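Local structure of glucose-binding protein (Thermus thermophilus HB27, 2B3F) at residues 194-199 with 354-359; 247-250 with 254-257; 303-308 with 316-321. The protein binds glucose and galactose and is probably the sugar-capturing component of a binding-protein-dependent transport system. All coordinates share one frame; numbering follows the deposited sequence.

Contact 1 of 3, residues 194-199 with 354-359; sequences LKFTDP and ESFMSQ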
loop_
_atom_site.group_PDB
_atom_site.type_symbol
_atom_site.label_atom_id
_atom_site.label_comp_id
_atom_site.label_asym_id
_atom_site.label_seq_id
_atom_site.Cartn_x
_atom_site.Cartn_y
_atom_site.Cartn_z
ATOM N N LEU A 194 9.142 18.815 -9.901
ATOM C CA LEU A 194 7.925 19.088 -10.660
ATOM C C LEU A 194 6.867 19.576 -9.685
ATOM O O LEU A 194 6.571 18.906 -8.690
ATOM C CB LEU A 194 7.439 17.846 -11.392
ATOM C CG LEU A 194 6.175 17.985 -12.252
ATOM C CD1 LEU A 194 6.415 18.804 -13.508
ATOM C CD2 LEU A 194 5.688 16.623 -12.622
ATOM N N LYS A 195 6.303 20.745 -9.984
ATOM C CA LYS A 195 5.232 21.310 -9.184
ATOM C C LYS A 195 3.901 20.636 -9.536
ATOM O O LYS A 195 3.683 20.222 -10.682
ATOM C CB LYS A 195 5.133 22.825 -9.395
ATOM C CG LYS A 195 6.320 23.607 -8.825
ATOM C CD LYS A 195 6.051 25.120 -8.728
ATOM C CE LYS A 195 5.050 25.465 -7.593
ATOM N NZ LYS A 195 4.877 26.929 -7.217
ATOM N N PHE A 196 3.027 20.539 -8.532
ATOM C CA PHE A 196 1.678 20.007 -8.716
ATOM C C PHE A 196 0.845 20.886 -9.647
ATOM O O PHE A 196 -0.092 20.419 -10.261
ATOM C CB PHE A 196 0.969 19.854 -7.364
ATOM C CG PHE A 196 1.543 18.752 -6.512
ATOM C CD1 PHE A 196 1.058 17.464 -6.621
ATOM C CD2 PHE A 196 2.589 19.002 -5.639
ATOM C CE1 PHE A 196 1.595 16.441 -5.842
ATOM C CE2 PHE A 196 3.138 17.977 -4.879
ATOM C CZ PHE A 196 2.637 16.711 -4.988
ATOM N N THR A 197 1.216 22.155 -9.736
ATOM C CA THR A 197 0.561 23.120 -10.608
ATOM C C THR A 197 1.117 23.126 -12.037
ATOM O O THR A 197 0.611 23.853 -12.885
ATOM C CB THR A 197 0.694 24.533 -10.036
ATOM O OG1 THR A 197 2.068 24.786 -9.725
ATOM C CG2 THR A 197 -0.139 24.687 -8.785
ATOM N N ASP A 198 2.141 22.327 -12.311
ATOM C CA ASP A 198 2.606 22.150 -13.688
ATOM C C ASP A 198 1.486 21.545 -14.525
ATOM O O ASP A 198 0.801 20.615 -14.076
ATOM C CB ASP A 198 3.820 21.229 -13.761
ATOM C CG ASP A 198 4.459 21.228 -15.144
ATOM O OD1 ASP A 198 3.994 20.497 -16.044
ATOM O OD2 ASP A 198 5.432 21.979 -15.309
ATOM N N PRO A 199 1.286 22.061 -15.761
ATOM C CA PRO A 199 0.273 21.464 -16.647
ATOM C C PRO A 199 0.289 19.942 -16.740
ATOM O O PRO A 199 -0.773 19.324 -16.808
ATOM C CB PRO A 199 0.567 22.144 -17.998
ATOM C CG PRO A 199 1.018 23.498 -17.589
ATOM C CD PRO A 199 1.903 23.252 -16.377
ATOM N N GLU A 354 4.175 11.961 6.319
ATOM C CA GLU A 354 2.801 11.981 6.829
ATOM C C GLU A 354 2.168 13.381 6.837
ATOM O O GLU A 354 0.954 13.514 6.672
ATOM C CB GLU A 354 2.742 11.343 8.224
ATOM C CG GLU A 354 2.985 9.816 8.170
ATOM C CD GLU A 354 2.611 9.068 9.450
ATOM O OE1 GLU A 354 2.929 9.585 10.547
ATOM O OE2 GLU A 354 1.999 7.953 9.343
ATOM N N SER A 355 2.989 14.413 7.017
ATOM C CA SER A 355 2.523 15.808 6.986
ATOM C C SER A 355 1.772 16.099 5.686
ATOM O O SER A 355 0.725 16.751 5.689
ATOM C CB SER A 355 3.711 16.756 7.120
ATOM O OG SER A 355 4.649 16.585 6.082
ATOM N N PHE A 356 2.305 15.586 4.578
ATOM C CA PHE A 356 1.656 15.725 3.287
ATOM C C PHE A 356 0.556 14.666 3.100
ATOM O O PHE A 356 -0.562 14.996 2.697
ATOM C CB PHE A 356 2.690 15.601 2.166
ATOM C CG PHE A 356 2.114 15.821 0.806
ATOM C CD1 PHE A 356 2.098 17.080 0.232
ATOM C CD2 PHE A 356 1.540 14.770 0.113
ATOM C CE1 PHE A 356 1.558 17.271 -1.023
ATOM C CE2 PHE A 356 0.977 14.969 -1.137
ATOM C CZ PHE A 356 0.973 16.234 -1.691
ATOM N N MET A 357 0.870 13.396 3.364
ATOM C CA MET A 357 -0.116 12.305 3.208
ATOM C C MET A 357 -1.439 12.596 3.902
ATOM O O MET A 357 -2.516 12.347 3.353
ATOM C CB MET A 357 0.403 10.979 3.767
ATOM C CG MET A 357 1.625 10.427 3.072
ATOM S SD MET A 357 2.359 9.044 4.004
ATOM C CE MET A 357 1.008 7.872 3.942
ATOM N N SER A 358 -1.356 13.093 5.132
ATOM C CA SER A 358 -2.553 13.313 5.947
ATOM C C SER A 358 -3.426 14.431 5.370
ATOM O O SER A 358 -4.629 14.429 5.562
ATOM C CB SER A 358 -2.167 13.635 7.388
ATOM O OG SER A 358 -1.434 14.856 7.445
ATOM N N GLN A 359 -2.830 15.360 4.643
ATOM C CA GLN A 359 -3.577 16.486 4.082
ATOM C C GLN A 359 -4.068 16.181 2.671
ATOM O O GLN A 359 -4.969 16.836 2.158
ATOM C CB GLN A 359 -2.716 17.728 4.120
ATOM C CG GLN A 359 -2.463 18.186 5.546
ATOM C CD GLN A 359 -1.889 19.554 5.597
ATOM O OE1 GLN A 359 -2.621 20.543 5.489
ATOM N NE2 GLN A 359 -0.579 19.643 5.726
#

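Contact 2 of 3, residues 247-250 with 254-257; sequences GYMT and KLKP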
loop_
_atom_site.group_PDB
_atom_site.type_symbol
_atom_site.label_atom_id
_atom_site.label_comp_id
_atom_site.label_asym_id
_atom_site.label_seq_id
_atom_site.Cartn_x
_atom_site.Cartn_y
_atom_site.Cartn_z
ATOM N N GLY A 247 -4.862 -11.304 -1.694
ATOM C CA GLY A 247 -4.936 -12.036 -0.434
ATOM C C GLY A 247 -6.368 -12.202 0.023
ATOM O O GLY A 247 -6.773 -13.273 0.434
ATOM N N TYR A 248 -7.152 -11.129 -0.063
ATOM C CA TYR A 248 -8.573 -11.208 0.336
ATOM C C TYR A 248 -9.322 -12.234 -0.507
ATOM O O TYR A 248 -9.984 -13.127 0.020
ATOM C CB TYR A 248 -9.203 -9.828 0.206
ATOM C CG TYR A 248 -10.690 -9.772 0.415
ATOM C CD1 TYR A 248 -11.259 -10.085 1.635
ATOM C CD2 TYR A 248 -11.522 -9.364 -0.617
ATOM C CE1 TYR A 248 -12.675 -10.018 1.816
ATOM C CE2 TYR A 248 -12.911 -9.297 -0.432
ATOM C CZ TYR A 248 -13.459 -9.607 0.769
ATOM O OH TYR A 248 -14.845 -9.537 0.932
ATOM N N MET A 249 -9.188 -12.112 -1.814
ATOM C CA MET A 249 -9.915 -12.986 -2.722
ATOM C C MET A 249 -9.524 -14.476 -2.587
ATOM O O MET A 249 -10.360 -15.357 -2.812
ATOM C CB MET A 249 -9.754 -12.480 -4.162
ATOM C CG MET A 249 -10.567 -11.225 -4.440
ATOM S SD MET A 249 -10.646 -10.737 -6.156
ATOM C CE MET A 249 -9.047 -9.937 -6.326
ATOM N N THR A 250 -8.266 -14.765 -2.247
ATOM C CA THR A 250 -7.825 -16.155 -2.112
ATOM C C THR A 250 -7.971 -16.644 -0.696
ATOM O O THR A 250 -8.639 -17.640 -0.468
ATOM C CB THR A 250 -6.354 -16.363 -2.579
ATOM O OG1 THR A 250 -5.484 -15.489 -1.838
ATOM C CG2 THR A 250 -6.204 -16.093 -4.061
ATOM N N LYS A 254 -11.603 -17.614 -1.102
ATOM C CA LYS A 254 -11.258 -18.922 -1.689
ATOM C C LYS A 254 -11.438 -18.980 -3.216
ATOM O O LYS A 254 -11.703 -20.046 -3.785
ATOM C CB LYS A 254 -12.051 -20.041 -1.011
ATOM C CG LYS A 254 -11.983 -20.063 0.489
ATOM C CD LYS A 254 -10.574 -20.006 1.009
ATOM C CE LYS A 254 -10.483 -20.256 2.494
ATOM N NZ LYS A 254 -11.550 -19.584 3.253
ATOM N N LEU A 255 -11.265 -17.837 -3.881
ATOM C CA LEU A 255 -11.261 -17.756 -5.331
ATOM C C LEU A 255 -9.914 -18.197 -5.899
ATOM O O LEU A 255 -8.875 -17.976 -5.284
ATOM C CB LEU A 255 -11.543 -16.334 -5.792
ATOM C CG LEU A 255 -12.831 -15.683 -5.294
ATOM C CD1 LEU A 255 -13.002 -14.326 -5.960
ATOM C CD2 LEU A 255 -14.017 -16.565 -5.588
ATOM N N LYS A 256 -9.945 -18.792 -7.094
ATOM C CA LYS A 256 -8.745 -19.331 -7.743
ATOM C C LYS A 256 -8.105 -18.265 -8.615
ATOM O O LYS A 256 -8.746 -17.753 -9.531
ATOM C CB LYS A 256 -9.090 -20.551 -8.599
ATOM C CG LYS A 256 -9.797 -21.647 -7.827
ATOM C CD LYS A 256 -10.128 -22.864 -8.708
ATOM C CE LYS A 256 -11.093 -23.807 -7.998
ATOM N NZ LYS A 256 -12.514 -23.307 -8.096
ATOM N N PRO A 257 -6.835 -17.913 -8.326
ATOM C CA PRO A 257 -6.190 -16.881 -9.128
ATOM C C PRO A 257 -6.064 -17.275 -10.590
ATOM O O PRO A 257 -5.694 -18.417 -10.892
ATOM C CB PRO A 257 -4.800 -16.725 -8.496
ATOM C CG PRO A 257 -4.648 -17.814 -7.529
ATOM C CD PRO A 257 -5.970 -18.413 -7.239
#

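Contact 3 of 3, residues 303-308 with 316-321; sequences EGQDTS and AARLDS. Unlike the reference sequence in segment 303-308: S308 (reference Phe).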
loop_
_atom_site.group_PDB
_atom_site.type_symbol
_atom_site.label_atom_id
_atom_site.label_comp_id
_atom_site.label_asym_id
_atom_site.label_seq_id
_atom_site.Cartn_x
_atom_site.Cartn_y
_atom_site.Cartn_z
ATOM N N GLU A 303 11.665 -17.845 6.852
ATOM C CA GLU A 303 10.610 -18.660 7.442
ATOM C C GLU A 303 9.357 -17.804 7.713
ATOM O O GLU A 303 8.257 -18.168 7.313
ATOM C CB GLU A 303 11.109 -19.309 8.736
ATOM C CG GLU A 303 10.170 -20.360 9.307
ATOM C CD GLU A 303 10.555 -20.814 10.721
ATOM O OE1 GLU A 303 11.404 -20.161 11.377
ATOM O OE2 GLU A 303 9.986 -21.832 11.168
ATOM N N GLY A 304 9.545 -16.664 8.365
ATOM C CA GLY A 304 8.433 -15.739 8.656
ATOM C C GLY A 304 7.761 -15.242 7.383
ATOM O O GLY A 304 6.558 -15.394 7.206
ATOM N N GLN A 305 8.549 -14.679 6.475
ATOM C CA GLN A 305 8.019 -14.035 5.277
ATOM C C GLN A 305 7.349 -14.992 4.299
ATOM O O GLN A 305 6.361 -14.628 3.631
ATOM C CB GLN A 305 9.114 -13.195 4.566
ATOM C CG GLN A 305 9.631 -12.057 5.445
ATOM C CD GLN A 305 10.398 -10.971 4.694
ATOM O OE1 GLN A 305 10.429 -10.954 3.460
ATOM N NE2 GLN A 305 11.009 -10.064 5.449
ATOM N N ASP A 306 7.871 -16.217 4.178
ATOM C CA ASP A 306 7.253 -17.183 3.282
ATOM C C ASP A 306 6.086 -17.960 3.916
ATOM O O ASP A 306 5.403 -18.703 3.229
ATOM C CB ASP A 306 8.313 -18.139 2.724
ATOM C CG ASP A 306 9.128 -17.522 1.595
ATOM O OD1 ASP A 306 8.816 -16.378 1.126
ATOM O OD2 ASP A 306 10.086 -18.228 1.156
ATOM N N THR A 307 5.902 -17.800 5.221
ATOM C CA THR A 307 4.682 -18.240 5.914
ATOM C C THR A 307 3.544 -17.219 5.767
ATOM O O THR A 307 2.413 -17.575 5.402
ATOM C CB THR A 307 4.976 -18.487 7.392
ATOM O OG1 THR A 307 5.977 -19.519 7.516
ATOM C CG2 THR A 307 3.726 -18.910 8.147
ATOM N N SER A 308 3.843 -15.951 6.036
ATOM C CA SER A 308 2.800 -14.907 6.068
ATOM C C SER A 308 2.396 -14.372 4.706
ATOM O O SER A 308 1.199 -14.185 4.432
ATOM C CB SER A 308 3.231 -13.765 6.979
ATOM O OG SER A 308 4.472 -13.226 6.572
ATOM N N ALA A 316 7.374 -11.478 -0.563
ATOM C CA ALA A 316 8.384 -11.270 0.446
ATOM C C ALA A 316 9.315 -10.121 0.042
ATOM O O ALA A 316 9.554 -9.899 -1.142
ATOM C CB ALA A 316 9.201 -12.553 0.638
ATOM N N ALA A 317 9.826 -9.418 1.039
ATOM C CA ALA A 317 10.899 -8.428 0.830
ATOM C C ALA A 317 12.265 -9.130 0.650
ATOM O O ALA A 317 13.129 -8.629 -0.064
ATOM C CB ALA A 317 10.971 -7.465 1.981
ATOM N N ARG A 318 12.445 -10.272 1.303
ATOM C CA ARG A 318 13.722 -11.011 1.218
ATOM C C ARG A 318 13.976 -11.507 -0.183
ATOM O O ARG A 318 13.102 -12.130 -0.796
ATOM C CB ARG A 318 13.732 -12.202 2.165
ATOM C CG ARG A 318 13.948 -11.824 3.604
ATOM C CD ARG A 318 14.096 -13.065 4.430
ATOM N NE ARG A 318 15.358 -13.742 4.107
ATOM C CZ ARG A 318 16.483 -13.611 4.790
ATOM N NH1 ARG A 318 16.558 -12.882 5.890
ATOM N NH2 ARG A 318 17.549 -14.279 4.376
ATOM N N LEU A 319 15.210 -11.298 -0.669
ATOM C CA LEU A 319 15.609 -11.774 -1.991
ATOM C C LEU A 319 15.575 -13.312 -2.136
ATOM O O LEU A 319 15.405 -13.813 -3.245
ATOM C CB LEU A 319 17.018 -11.257 -2.340
ATOM C CG LEU A 319 17.211 -9.752 -2.527
ATOM C CD1 LEU A 319 18.684 -9.345 -2.435
ATOM C CD2 LEU A 319 16.636 -9.324 -3.843
ATOM N N ASP A 320 15.728 -14.048 -1.030
ATOM C CA ASP A 320 15.825 -15.511 -1.076
ATOM C C ASP A 320 14.475 -16.228 -0.966
ATOM O O ASP A 320 14.408 -17.456 -0.827
ATOM C CB ASP A 320 16.838 -16.056 -0.042
ATOM C CG ASP A 320 16.441 -15.824 1.403
ATOM O OD1 ASP A 320 15.362 -15.216 1.678
ATOM O OD2 ASP A 320 17.224 -16.266 2.299
ATOM N N SER A 321 13.387 -15.452 -1.052
ATOM C CA SER A 321 12.051 -16.007 -1.007
ATOM C C SER A 321 11.832 -17.164 -1.996
ATOM O O SER A 321 12.258 -17.105 -3.146
ATOM C CB SER A 321 11.022 -14.888 -1.269
ATOM O OG SER A 321 9.688 -15.391 -1.164
#

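Contact 1 of 3, residues 194-199 with 354-359
F196 and F356 meet through the far ends of their rings, CZ of F196 lying 3.7 Å from CZ of F356. The pair joins two distant parts of the periplasmic binding protein fold: the loop that leads into helix 199-212 and the first turn of helix 354-370. The CA atoms of F196 and F356 are 12.7 Å apart, so the two side chains, arriving from opposite directions, bridge the gap alone. Their planes are inclined by just 22°, yet the centroids stand 5.6 Å apart. This is a strongly slid arrangement with hardly any overlap, and it buries a mere 69 Å² between the segments. Tightness comes from the surroundings: W190 makes edge-to-face contacts with both rings, while L389 touches F196 and L346 touches F356. F356 CG lies opposite the backbone N (chi1 -176°), and the ring extends toward F196.

Away from this buried centre the segments part company. K195, at the exposed start of a type I turn ending at D198, touches Q381, and D198 caps helix 199-212 by accepting from K200 N. On the helix, E354 forms a salt bridge to R47, and exposed S358 turns back on its own backbone. There E354 O receives S358 N on one face of its carbonyl plane and S358 OG, at 2.8 Å, on the other.

Contact 2 of 3, residues 247-250 with 254-257
T250, L255 and M249 account for most of the surface buried where helix 244-252 ends. The helix closes through a left-handed residue, K254, after its last turn has widened, as the pi-type turn at 248-250 and an i+6 to i bond show. In that bond L255 N donates to M249 O, six residues back, over 2.8 Å, fairly straight (159° at the hydrogen) and with the donor only 17° out of the carbonyl plane. A second, i+4 to i bond, from K254 N to T250 O, measures 3.0 Å but is weak because it is bent. Between the two donors K254 adopts a left-handed backbone conformation, with positive phi, which turns the chain out of the helix.

L255 folds back over the carbonyl it binds: its CB lies 3.4 Å from M249 O, and its CD1 comes within 4.1 Å of M249 CB. That apolar touch joins the same two residues as the i+6 to i bond. M249 then leads its sulfur end away from L255, and its side chain packs on V228 and V232 of helix 224-233 and on F261.

T250 divides its two branches. With chi1 at 57°, OG1 sits between N and C of its own backbone and hydrogen-bonds to A246 O one turn earlier, while CG2 is directed at the departing chain. T250 CG2 lies 3.5 Å from L255 O and 3.9 Å from P257 CD, the threonine and proline side chains crossing at about a right angle.

The K254 side chain doubles back so that NZ makes weak hydrogen bonds with T251 O and T252 O. Placing an ammonium beside carbonyls at the negative end of the helix dipole is likely to be electrostatically favourable, complementing the backbone bonds that already occupy M249 O and T250 O.

Contact 3 of 3, residues 303-308 with 316-321
Q305 OE1 and D306 OD1, on adjacent helical residues, receive the donors of segment 316-321. Q305 OE1 takes two consecutive backbone N-H groups: R318 N at 3.0 Å, nearly straight at 161°, and A317 N at 2.9 Å in a weaker, bent bond. R318 CG lies 3.6 Å from Q305 OE1, its side chain crossing the glutamine at about a right angle. D306 OD1 uses its syn lone pair for S321 OG, only 2.6 Å away; S321 reaches it with OG opposite its own backbone N (chi1 -177°). In the binding-protein fold, these bonds tie helix 302-312 to the irregular connection before helix 328-339, where R318 to S321 form a type I turn.

Further out, Q305 NE2 bonds to V299 O, fixing the amide's rotation. D306 also meets Y326 OH through OD1 and D322 N through OD2; lacking the carboxylate, an alanine here is likely to leave the hydroxyls of S321 and Y326 and the N-H of D322 without their mates, with S321 OG free to turn. Within the turn, R318 grips D320 side-on in a salt bridge, NE to OD1 at 2.8 Å and NH2 to OD2 at 2.9 Å, while its NH1 bonds to G300 O.

In the fold
Contacts 2 and 3 lie in series along the chain, and both are nested in sequence within the long excursion closed by contact 1. In space contact 1 stands apart, on the other side of the chain's centre: its centre is 35 Å from that of contact 2 and 34 Å from that of contact 3, and it lies away from the sugar site. The other two are neighbours, with nearest atoms about 8 Å apart but not touching. Both come near the galactose pocket without lining it. The M249 side chain is about 13 Å from the bound sugar and that of A317 about 12 Å; sugar-binding K312 lies about 9 Å from T250 and 10 Å from Q305, side chain to side chain.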